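Local coordinates for putative Scyalone Dehydratase (Novosphingobium aromaticivorans DSM 12444, PDB 3EF8), which is of unproven function but is probably a lyase of the NTF2-like superfamily, related to scytalone dehydratase, at residues R103-D114 and R127-Y138; C40-F48 and H139-G147. All blocks are in the same frame, centred on the assembly; numbering follows the deposited sequence. Where two conformers were deposited one is given.

Contact 1: R103-D114 and R127-Y138; sequences RPDGILYGQYFD and RRELRTTMTTDY
Arg-131 and Phe-113 stack across the antiparallel hairpin formed by strands 106-119 and 122-136 of the NTF2-like curved sheet. Arg-131 can be followed outward. CB lies near Gln-111 O, and CG passes Phe-113 CD1. The extended run from CG to NE carries CD past the ring's CD1-CE1 edge, Arg-131 CD lying 3.7 Å from Phe-113 CE1, and brings the guanidinium over the face. Next, Arg-131 NE lies near Phe-113 CD1 and donates to Glu-129 OE2 at 2.7 Å. CZ lies over the ring face in a cation-pi contact with the planes 17° apart. Arg-131 NH1 finishes above Phe-113 CZ at 3.4 Å. A water links this NH1 to Gln-111 OE1. NH2 adds a second bond to Glu-129 OE2, whose OE1 is held by Arg-127, so one carboxylate ties two arginines together.

Tyr-112, on the other face of the sheet, is sandwiched between the Arg-128 guanidinium and Leu-130 CD1, the methyl sitting over the ring centre. A bend at chi3 (78°) brings Arg-128 side-on to Asp-114, one nitrogen for each carboxylate oxygen.

Midway, the ladder slips by one residue in a classic beta bulge, where Thr-133 and Met-134 both face Tyr-109. Tyr-109 O therefore accepts two backbone bonds, from Thr-133 N at 2.9 Å and from Met-134 N at 3.3 Å.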
loop_
_atom_site.group_PDB
_atom_site.type_symbol
_atom_site.label_atom_id
_atom_site.label_comp_id
_atom_site.label_asym_id
_atom_site.label_seq_id
_atom_site.Cartn_x
_atom_site.Cartn_y
_atom_site.Cartn_z
ATOM N N ARG A 103 -17.578 1.142 19.913
ATOM C CA ARG A 103 -17.967 0.184 18.877
ATOM C C ARG A 103 -16.696 -0.250 18.167
ATOM O O ARG A 103 -15.694 0.458 18.262
ATOM C CB ARG A 103 -18.950 0.813 17.872
ATOM C CG ARG A 103 -18.401 2.101 17.265
ATOM C CD ARG A 103 -19.377 2.854 16.358
ATOM N NE ARG A 103 -19.813 2.071 15.210
ATOM C CZ ARG A 103 -20.780 2.441 14.384
ATOM N NH1 ARG A 103 -21.374 3.586 14.584
ATOM N NH2 ARG A 103 -21.109 1.699 13.342
ATOM N N PRO A 104 -16.735 -1.411 17.509
ATOM C CA PRO A 104 -15.540 -1.872 16.829
ATOM C C PRO A 104 -15.037 -0.876 15.769
ATOM O O PRO A 104 -15.787 -0.072 15.219
ATOM C CB PRO A 104 -15.999 -3.175 16.195
ATOM C CG PRO A 104 -17.172 -3.622 17.062
ATOM C CD PRO A 104 -17.840 -2.368 17.356
ATOM N N ASP A 105 -13.750 -0.955 15.492
ATOM C CA ASP A 105 -13.215 -0.158 14.409
ATOM C C ASP A 105 -13.986 -0.425 13.112
ATOM O O ASP A 105 -14.311 -1.566 12.751
ATOM C CB ASP A 105 -11.732 -0.483 14.210
ATOM C CG ASP A 105 -10.845 -0.035 15.352
ATOM O OD1 ASP A 105 -11.222 0.784 16.219
ATOM O OD2 ASP A 105 -9.661 -0.462 15.345
ATOM N N GLY A 106 -14.170 0.632 12.342
ATOM C CA GLY A 106 -14.893 0.550 11.104
ATOM C C GLY A 106 -13.911 0.557 9.939
ATOM O O GLY A 106 -13.029 1.410 9.889
ATOM N N ILE A 107 -14.051 -0.436 9.086
ATOM C CA ILE A 107 -13.115 -0.599 7.972
ATOM C C ILE A 107 -13.805 -0.359 6.648
ATOM O O ILE A 107 -14.836 -0.952 6.376
ATOM C CB ILE A 107 -12.519 -2.026 7.921
ATOM C CG1 ILE A 107 -12.155 -2.550 9.314
ATOM C CG2 ILE A 107 -11.340 -2.033 6.900
ATOM C CD1 ILE A 107 -11.141 -1.782 10.061
ATOM N N LEU A 108 -13.187 0.521 5.833
ATOM C CA LEU A 108 -13.605 0.781 4.471
ATOM C C LEU A 108 -12.539 0.220 3.528
ATOM O O LEU A 108 -11.358 0.515 3.661
ATOM C CB LEU A 108 -13.774 2.284 4.204
ATOM C CG LEU A 108 -13.771 2.694 2.707
ATOM C CD1 LEU A 108 -15.075 2.225 2.274
ATOM C CD2 LEU A 108 -13.634 4.228 2.562
ATOM N N TYR A 109 -12.999 -0.607 2.607
ATOM C CA TYR A 109 -12.205 -1.099 1.470
ATOM C C TYR A 109 -12.772 -0.434 0.241
ATOM O O TYR A 109 -13.937 -0.637 -0.077
ATOM C CB TYR A 109 -12.292 -2.593 1.325
ATOM C CG TYR A 109 -11.956 -3.377 2.555
ATOM C CD1 TYR A 109 -10.657 -3.771 2.847
ATOM C CD2 TYR A 109 -12.973 -3.715 3.443
ATOM C CE1 TYR A 109 -10.366 -4.514 3.988
ATOM C CE2 TYR A 109 -12.703 -4.488 4.553
ATOM C CZ TYR A 109 -11.398 -4.869 4.828
ATOM O OH TYR A 109 -11.130 -5.640 5.946
ATOM N N GLY A 110 -11.996 0.415 -0.425
ATOM C CA GLY A 110 -12.581 1.223 -1.466
ATOM C C GLY A 110 -11.689 1.437 -2.670
ATOM O O GLY A 110 -10.520 1.006 -2.694
ATOM N N GLN A 111 -12.276 2.086 -3.646
ATOM C CA GLN A 111 -11.598 2.557 -4.851
ATOM C C GLN A 111 -11.893 4.021 -5.016
ATOM O O GLN A 111 -13.060 4.429 -4.867
ATOM C CB GLN A 111 -12.119 1.811 -6.084
ATOM C CG GLN A 111 -12.080 0.317 -5.970
ATOM C CD GLN A 111 -12.774 -0.375 -7.161
ATOM O OE1 GLN A 111 -13.507 0.292 -7.917
ATOM N NE2 GLN A 111 -12.586 -1.678 -7.301
ATOM N N TYR A 112 -10.909 4.813 -5.353
ATOM C CA TYR A 112 -11.132 6.181 -5.734
ATOM C C TYR A 112 -10.955 6.380 -7.210
ATOM O O TYR A 112 -9.937 5.999 -7.754
ATOM C CB TYR A 112 -10.178 7.126 -4.999
ATOM C CG TYR A 112 -10.652 7.629 -3.680
ATOM C CD1 TYR A 112 -11.716 8.495 -3.632
ATOM C CD2 TYR A 112 -10.032 7.279 -2.526
ATOM C CE1 TYR A 112 -12.180 9.021 -2.476
ATOM C CE2 TYR A 112 -10.502 7.831 -1.281
ATOM C CZ TYR A 112 -11.558 8.692 -1.311
ATOM O OH TYR A 112 -12.092 9.237 -0.124
ATOM N N PHE A 113 -11.931 7.054 -7.811
ATOM C CA PHE A 113 -11.872 7.479 -9.201
ATOM C C PHE A 113 -11.824 8.995 -9.155
ATOM O O PHE A 113 -12.821 9.644 -8.861
ATOM C CB PHE A 113 -13.038 6.937 -10.019
ATOM C CG PHE A 113 -12.897 5.490 -10.356
ATOM C CD1 PHE A 113 -13.121 4.520 -9.402
ATOM C CD2 PHE A 113 -12.454 5.094 -11.597
ATOM C CE1 PHE A 113 -12.911 3.187 -9.695
ATOM C CE2 PHE A 113 -12.282 3.748 -11.870
ATOM C CZ PHE A 113 -12.525 2.817 -10.923
ATOM N N ASP A 114 -10.671 9.561 -9.446
ATOM C CA ASP A 114 -10.408 10.962 -9.300
ATOM C C ASP A 114 -10.014 11.628 -10.609
ATOM O O ASP A 114 -9.476 10.985 -11.516
ATOM C CB ASP A 114 -9.223 11.158 -8.317
ATOM C CG ASP A 114 -9.466 10.578 -6.914
ATOM O OD1 ASP A 114 -10.611 10.676 -6.397
ATOM O OD2 ASP A 114 -8.457 10.069 -6.340
ATOM N N ARG A 127 -12.433 16.302 -9.110
ATOM C CA ARG A 127 -13.483 15.364 -8.777
ATOM C C ARG A 127 -12.896 14.174 -8.037
ATOM O O ARG A 127 -11.827 13.707 -8.387
ATOM C CB ARG A 127 -14.226 14.836 -10.023
ATOM C CG ARG A 127 -15.372 13.919 -9.636
ATOM C CD ARG A 127 -16.326 13.604 -10.824
ATOM N NE ARG A 127 -17.168 12.436 -10.524
ATOM C CZ ARG A 127 -18.336 12.525 -9.901
ATOM N NH1 ARG A 127 -18.782 13.719 -9.531
ATOM N NH2 ARG A 127 -19.047 11.450 -9.634
ATOM N N ARG A 128 -13.598 13.724 -6.998
ATOM C CA ARG A 128 -13.336 12.428 -6.354
ATOM C C ARG A 128 -14.610 11.641 -6.269
ATOM O O ARG A 128 -15.624 12.138 -5.740
ATOM C CB ARG A 128 -12.796 12.544 -4.931
ATOM C CG ARG A 128 -11.608 13.378 -4.755
ATOM C CD ARG A 128 -10.835 12.949 -3.522
ATOM N NE ARG A 128 -10.052 11.739 -3.807
ATOM C CZ ARG A 128 -9.095 11.252 -3.045
ATOM N NH1 ARG A 128 -8.872 11.748 -1.840
ATOM N NH2 ARG A 128 -8.357 10.274 -3.501
ATOM N N GLU A 129 -14.559 10.403 -6.717
ATOM C CA GLU A 129 -15.666 9.504 -6.613
ATOM C C GLU A 129 -15.183 8.268 -5.868
ATOM O O GLU A 129 -14.288 7.559 -6.324
ATOM C CB GLU A 129 -16.208 9.119 -7.972
ATOM C CG GLU A 129 -17.280 8.080 -7.920
ATOM C CD GLU A 129 -17.842 7.758 -9.277
ATOM O OE1 GLU A 129 -18.201 8.700 -10.024
ATOM O OE2 GLU A 129 -17.980 6.579 -9.569
ATOM N N LEU A 130 -15.732 8.027 -4.688
ATOM C CA LEU A 130 -15.431 6.826 -3.920
ATOM C C LEU A 130 -16.367 5.749 -4.284
ATOM O O LEU A 130 -17.611 5.953 -4.242
ATOM C CB LEU A 130 -15.549 7.078 -2.429
ATOM C CG LEU A 130 -15.350 5.871 -1.552
ATOM C CD1 LEU A 130 -13.899 5.370 -1.546
ATOM C CD2 LEU A 130 -15.790 6.202 -0.112
ATOM N N ARG A 131 -15.822 4.586 -4.644
ATOM C CA ARG A 131 -16.606 3.378 -4.877
ATOM C C ARG A 131 -16.242 2.412 -3.758
ATOM O O ARG A 131 -15.086 2.209 -3.457
ATOM C CB ARG A 131 -16.356 2.780 -6.258
ATOM C CG ARG A 131 -16.706 3.757 -7.366
ATOM C CD ARG A 131 -16.535 3.135 -8.735
ATOM N NE ARG A 131 -16.734 4.145 -9.758
ATOM C CZ ARG A 131 -16.418 3.997 -11.039
ATOM N NH1 ARG A 131 -15.904 2.854 -11.481
ATOM N NH2 ARG A 131 -16.628 4.994 -11.872
ATOM N N THR A 132 -17.245 1.872 -3.068
ATOM C CA THR A 132 -17.056 1.070 -1.892
ATOM C C THR A 132 -17.096 -0.404 -2.244
ATOM O O THR A 132 -18.100 -0.964 -2.663
ATOM C CB THR A 132 -18.110 1.436 -0.804
ATOM O OG1 THR A 132 -17.924 2.804 -0.424
ATOM C CG2 THR A 132 -17.952 0.584 0.418
ATOM N N THR A 133 -15.943 -1.034 -2.141
ATOM C CA THR A 133 -15.790 -2.446 -2.414
ATOM C C THR A 133 -16.483 -3.284 -1.383
ATOM O O THR A 133 -17.180 -4.240 -1.703
ATOM C CB THR A 133 -14.278 -2.793 -2.456
ATOM O OG1 THR A 133 -13.656 -1.870 -3.345
ATOM C CG2 THR A 133 -14.011 -4.240 -2.889
HETATM N N MSE A 134 -16.305 -2.884 -0.130
HETATM C CA MSE A 134 -17.002 -3.467 0.990
HETATM C C MSE A 134 -16.583 -2.746 2.225
HETATM O O MSE A 134 -15.648 -1.948 2.218
HETATM C CB MSE A 134 -16.728 -4.945 1.110
HETATM C CG MSE A 134 -15.309 -5.288 1.082
HETATM SE SE MSE A 134 -15.167 -7.099 0.378
HETATM C CE MSE A 134 -13.730 -7.553 1.456
ATOM N N THR A 135 -17.304 -3.026 3.309
ATOM C CA THR A 135 -17.026 -2.415 4.610
ATOM C C THR A 135 -17.257 -3.405 5.751
ATOM O O THR A 135 -17.963 -4.426 5.600
ATOM C CB THR A 135 -17.862 -1.163 4.901
ATOM O OG1 THR A 135 -19.237 -1.524 5.120
ATOM C CG2 THR A 135 -17.812 -0.176 3.765
ATOM N N THR A 136 -16.635 -3.087 6.871
ATOM C CA THR A 136 -16.799 -3.868 8.086
ATOM C C THR A 136 -17.018 -2.977 9.267
ATOM O O THR A 136 -16.223 -2.092 9.584
ATOM C CB THR A 136 -15.527 -4.735 8.317
ATOM O OG1 THR A 136 -15.354 -5.586 7.166
ATOM C CG2 THR A 136 -15.659 -5.609 9.589
ATOM N N ASP A 137 -18.134 -3.254 9.953
ATOM C CA ASP A 137 -18.475 -2.545 11.194
ATOM C C ASP A 137 -18.491 -1.038 10.995
ATOM O O ASP A 137 -18.215 -0.259 11.901
ATOM C CB ASP A 137 -17.525 -2.945 12.312
ATOM C CG ASP A 137 -17.698 -4.386 12.753
ATOM O OD1 ASP A 137 -18.859 -4.860 12.829
ATOM O OD2 ASP A 137 -16.709 -5.028 13.079
ATOM N N TYR A 138 -18.894 -0.633 9.791
ATOM C CA TYR A 138 -18.770 0.742 9.381
ATOM C C TYR A 138 -20.023 1.584 9.673
ATOM O O TYR A 138 -21.088 1.024 10.039
ATOM C CB TYR A 138 -18.425 0.736 7.895
ATOM C CG TYR A 138 -17.826 1.996 7.326
ATOM C CD1 TYR A 138 -16.677 2.552 7.863
ATOM C CD2 TYR A 138 -18.350 2.588 6.201
ATOM C CE1 TYR A 138 -16.118 3.695 7.338
ATOM C CE2 TYR A 138 -17.769 3.730 5.655
ATOM C CZ TYR A 138 -16.660 4.250 6.201
ATOM O OH TYR A 138 -16.124 5.390 5.632
HETATM O O HOH W 1 -18.392 -0.269 14.547
HETATM O O HOH W 2 -14.088 -4.252 13.018
HETATM O O HOH W 3 -13.196 -7.194 7.049
HETATM O O HOH W 4 -10.920 -1.935 -2.852
HETATM O O HOH W 5 -14.973 0.343 -10.239
HETATM O O HOH W 6 -14.468 10.817 -10.824
#

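Contact 2: C40-F48 and H139-G147; sequences CEVSYAPNF and HVRAANPIG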
loop_
_atom_site.group_PDB
_atom_site.type_symbol
_atom_site.label_atom_id
_atom_site.label_comp_id
_atom_site.label_asym_id
_atom_site.label_seq_id
_atom_site.Cartn_x
_atom_site.Cartn_y
_atom_site.Cartn_z
ATOM N N CYS A 40 -15.201 22.007 -7.511
ATOM C CA CYS A 40 -15.030 20.546 -7.350
ATOM C C CYS A 40 -16.323 19.795 -7.155
ATOM O O CYS A 40 -17.408 20.362 -6.916
ATOM C CB CYS A 40 -14.088 20.215 -6.179
ATOM S SG CYS A 40 -14.700 20.781 -4.546
ATOM N N GLU A 41 -16.213 18.475 -7.292
ATOM C CA GLU A 41 -17.278 17.545 -6.994
ATOM C C GLU A 41 -16.713 16.364 -6.242
ATOM O O GLU A 41 -15.636 15.844 -6.563
ATOM C CB GLU A 41 -17.920 16.981 -8.255
ATOM C CG GLU A 41 -18.675 17.990 -9.034
ATOM C CD GLU A 41 -19.039 17.478 -10.421
ATOM O OE1 GLU A 41 -18.654 16.330 -10.785
ATOM O OE2 GLU A 41 -19.689 18.243 -11.160
ATOM N N VAL A 42 -17.450 15.947 -5.242
ATOM C CA VAL A 42 -17.124 14.759 -4.470
ATOM C C VAL A 42 -18.367 13.892 -4.355
ATOM O O VAL A 42 -19.450 14.361 -4.014
ATOM C CB VAL A 42 -16.514 15.120 -3.091
ATOM C CG1 VAL A 42 -16.130 13.916 -2.335
ATOM C CG2 VAL A 42 -15.291 15.977 -3.267
ATOM N N SER A 43 -18.207 12.608 -4.651
ATOM C CA SER A 43 -19.282 11.650 -4.574
ATOM C C SER A 43 -18.891 10.494 -3.712
ATOM O O SER A 43 -17.987 9.724 -4.050
ATOM C CB SER A 43 -19.675 11.136 -5.950
ATOM O OG SER A 43 -20.663 10.144 -5.861
ATOM N N TYR A 44 -19.628 10.318 -2.621
ATOM C CA TYR A 44 -19.428 9.187 -1.734
ATOM C C TYR A 44 -20.567 8.161 -1.804
ATOM O O TYR A 44 -20.384 7.008 -1.418
ATOM C CB TYR A 44 -19.220 9.648 -0.301
ATOM C CG TYR A 44 -18.074 10.609 -0.121
ATOM C CD1 TYR A 44 -16.791 10.274 -0.548
ATOM C CD2 TYR A 44 -18.264 11.844 0.498
ATOM C CE1 TYR A 44 -15.725 11.138 -0.377
ATOM C CE2 TYR A 44 -17.215 12.720 0.676
ATOM C CZ TYR A 44 -15.943 12.365 0.241
ATOM O OH TYR A 44 -14.888 13.234 0.413
ATOM N N ALA A 45 -21.716 8.581 -2.314
ATOM C CA ALA A 45 -22.891 7.715 -2.516
ATOM C C ALA A 45 -23.880 8.368 -3.477
ATOM O O ALA A 45 -23.785 9.550 -3.752
ATOM C CB ALA A 45 -23.562 7.378 -1.215
ATOM N N PRO A 46 -24.836 7.590 -3.987
ATOM C CA PRO A 46 -25.648 8.140 -5.061
ATOM C C PRO A 46 -26.417 9.358 -4.601
ATOM O O PRO A 46 -26.838 10.187 -5.417
ATOM C CB PRO A 46 -26.575 6.977 -5.441
ATOM C CG PRO A 46 -25.841 5.745 -4.984
ATOM C CD PRO A 46 -25.114 6.170 -3.734
ATOM N N ASN A 47 -26.533 9.494 -3.290
ATOM C CA ASN A 47 -27.278 10.596 -2.715
ATOM C C ASN A 47 -26.446 11.283 -1.645
ATOM O O ASN A 47 -26.969 11.844 -0.675
ATOM C CB ASN A 47 -28.617 10.095 -2.136
ATOM N N PHE A 48 -25.131 11.223 -1.814
ATOM C CA PHE A 48 -24.244 11.835 -0.839
ATOM C C PHE A 48 -22.870 12.282 -1.343
ATOM O O PHE A 48 -22.013 11.488 -1.731
ATOM C CB PHE A 48 -24.047 10.908 0.335
ATOM C CG PHE A 48 -22.983 11.361 1.280
ATOM C CD1 PHE A 48 -22.860 12.699 1.614
ATOM C CD2 PHE A 48 -22.124 10.448 1.870
ATOM C CE1 PHE A 48 -21.872 13.119 2.498
ATOM C CE2 PHE A 48 -21.149 10.866 2.751
ATOM C CZ PHE A 48 -21.028 12.206 3.065
ATOM N N HIS A 139 -19.864 2.890 9.537
ATOM C CA HIS A 139 -20.905 3.876 9.985
ATOM C C HIS A 139 -21.655 4.507 8.850
ATOM O O HIS A 139 -22.476 5.396 9.022
ATOM C CB HIS A 139 -20.288 4.951 10.851
ATOM C CG HIS A 139 -19.322 5.802 10.114
ATOM N ND1 HIS A 139 -18.082 5.340 9.733
ATOM C CD2 HIS A 139 -19.413 7.071 9.665
ATOM C CE1 HIS A 139 -17.452 6.298 9.071
ATOM N NE2 HIS A 139 -18.242 7.356 9.015
ATOM N N VAL A 140 -21.337 4.080 7.644
ATOM C CA VAL A 140 -22.013 4.571 6.464
ATOM C C VAL A 140 -22.611 3.414 5.703
ATOM O O VAL A 140 -21.949 2.418 5.388
ATOM C CB VAL A 140 -21.081 5.342 5.506
ATOM C CG1 VAL A 140 -21.927 5.982 4.366
ATOM C CG2 VAL A 140 -20.257 6.389 6.252
ATOM N N ARG A 141 -23.917 3.503 5.469
ATOM C CA ARG A 141 -24.633 2.461 4.767
ATOM C C ARG A 141 -24.686 2.650 3.260
ATOM O O ARG A 141 -24.455 1.714 2.508
ATOM C CB ARG A 141 -26.061 2.346 5.330
ATOM C CG ARG A 141 -26.834 1.254 4.671
ATOM N N ALA A 142 -25.003 3.855 2.839
ATOM C CA ALA A 142 -25.120 4.186 1.425
ATOM C C ALA A 142 -23.732 4.130 0.804
ATOM O O ALA A 142 -22.717 4.415 1.440
ATOM C CB ALA A 142 -25.705 5.580 1.217
ATOM N N ALA A 143 -23.701 3.730 -0.461
ATOM C CA ALA A 143 -22.421 3.672 -1.159
ATOM C C ALA A 143 -22.595 3.614 -2.655
ATOM O O ALA A 143 -23.628 3.185 -3.174
ATOM C CB ALA A 143 -21.692 2.457 -0.701
ATOM N N ASN A 144 -21.538 4.044 -3.365
ATOM C CA ASN A 144 -21.451 3.838 -4.815
ATOM C C ASN A 144 -20.818 2.472 -5.014
ATOM O O ASN A 144 -19.758 2.203 -4.471
ATOM C CB ASN A 144 -20.525 4.850 -5.472
ATOM C CG ASN A 144 -21.034 6.274 -5.400
ATOM O OD1 ASN A 144 -22.238 6.511 -5.618
ATOM N ND2 ASN A 144 -20.150 7.230 -5.094
ATOM N N PRO A 145 -21.435 1.569 -5.770
ATOM C CA PRO A 145 -20.828 0.255 -5.939
ATOM C C PRO A 145 -19.632 0.327 -6.878
ATOM O O PRO A 145 -19.488 1.247 -7.648
ATOM C CB PRO A 145 -21.929 -0.566 -6.587
ATOM C CG PRO A 145 -22.868 0.425 -7.176
ATOM C CD PRO A 145 -22.769 1.679 -6.383
ATOM N N ILE A 146 -18.755 -0.678 -6.769
ATOM C CA ILE A 146 -17.622 -0.743 -7.700
ATOM C C ILE A 146 -18.018 -1.200 -9.086
ATOM O O ILE A 146 -17.331 -0.953 -10.052
ATOM C CB ILE A 146 -16.454 -1.573 -7.170
ATOM C CG1 ILE A 146 -16.803 -3.036 -6.991
ATOM C CG2 ILE A 146 -15.929 -0.953 -5.855
ATOM C CD1 ILE A 146 -15.590 -3.958 -6.777
ATOM N N GLY A 147 -19.163 -1.872 -9.172
ATOM C CA GLY A 147 -19.638 -2.393 -10.455
ATOM C C GLY A 147 -19.114 -3.794 -10.754
ATOM O O GLY A 147 -18.893 -4.149 -11.922
HETATM O O HOH W 7 -18.941 4.765 -2.111
HETATM O O HOH W 8 -20.489 6.272 1.223
#
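The carboxamide of Asn-144 is laid against the backbone of 43-46, where the chain turns a corner after strand 40-43 and the C-terminal loop crosses it. Its CG lies anti to its own carbonyl carbon (chi1 -66°), which directs the amide at the corner, with its two ends over different residues. Asn-144 ND2 reaches back to Ser-43 and donates to OG at 3.1 Å, the acceptor tilted 19° from the amide plane; it also donates to Leu-130 O in strand 122-136. Asn-144 OD1 lies at the other end, 3.3 Å from Ala-45 C, and the Pro-46 ring slides past the side chain in the opposite direction. Pro-46 CD also packs against Ala-143 O at 3.4 Å. Beside this, the methyls of Ala-45 and Ala-142 meet, CB to CB, at 3.7 Å.

Two waters fill in the polar seam: both donate to Tyr-44 O, one accepting from Asn-144 N and the other donating to Ala-142 O. Residues 45-48 form a type I turn, and Tyr-44 and Ala-45 both bond to Phe-48 O as a classic bulge. With a single direct hydrogen bond, the loop is fastened to this corner chiefly by one amide, two waters and one methyl pair, with the Pro-46 ring against two oxygens, and the amide's second bond, to Leu-130 O, ties the same point to the neighbouring strand 122-136.

Contacts 1 and 2 have centres about 9 Å apart and meet along the strand 127-136, which pairs with 106-114 on one edge and with 40-43 on the other. Arg-128 O lies 2.8 Å from Ser-43 N, and Leu-130 N lies 2.9 Å from Ser-43 O, both probable hydrogen bonds. The loop 139-147 leaves the hairpin at Tyr-138, passes the 43-46 corner and returns to the hairpin, where Ile-146 CG2 packs 3.4 Å from Gln-111 OE1 and 3.5 Å from Thr-133 OG1. Both contacts reach the second subunit. Glycols probably from the crystallisation liquor lie nearby: a triethylene glycol about 4 Å from the side chain of Phe-113, and a di(hydroxyethyl)ether about 5 Å from the side chain of Ala-143.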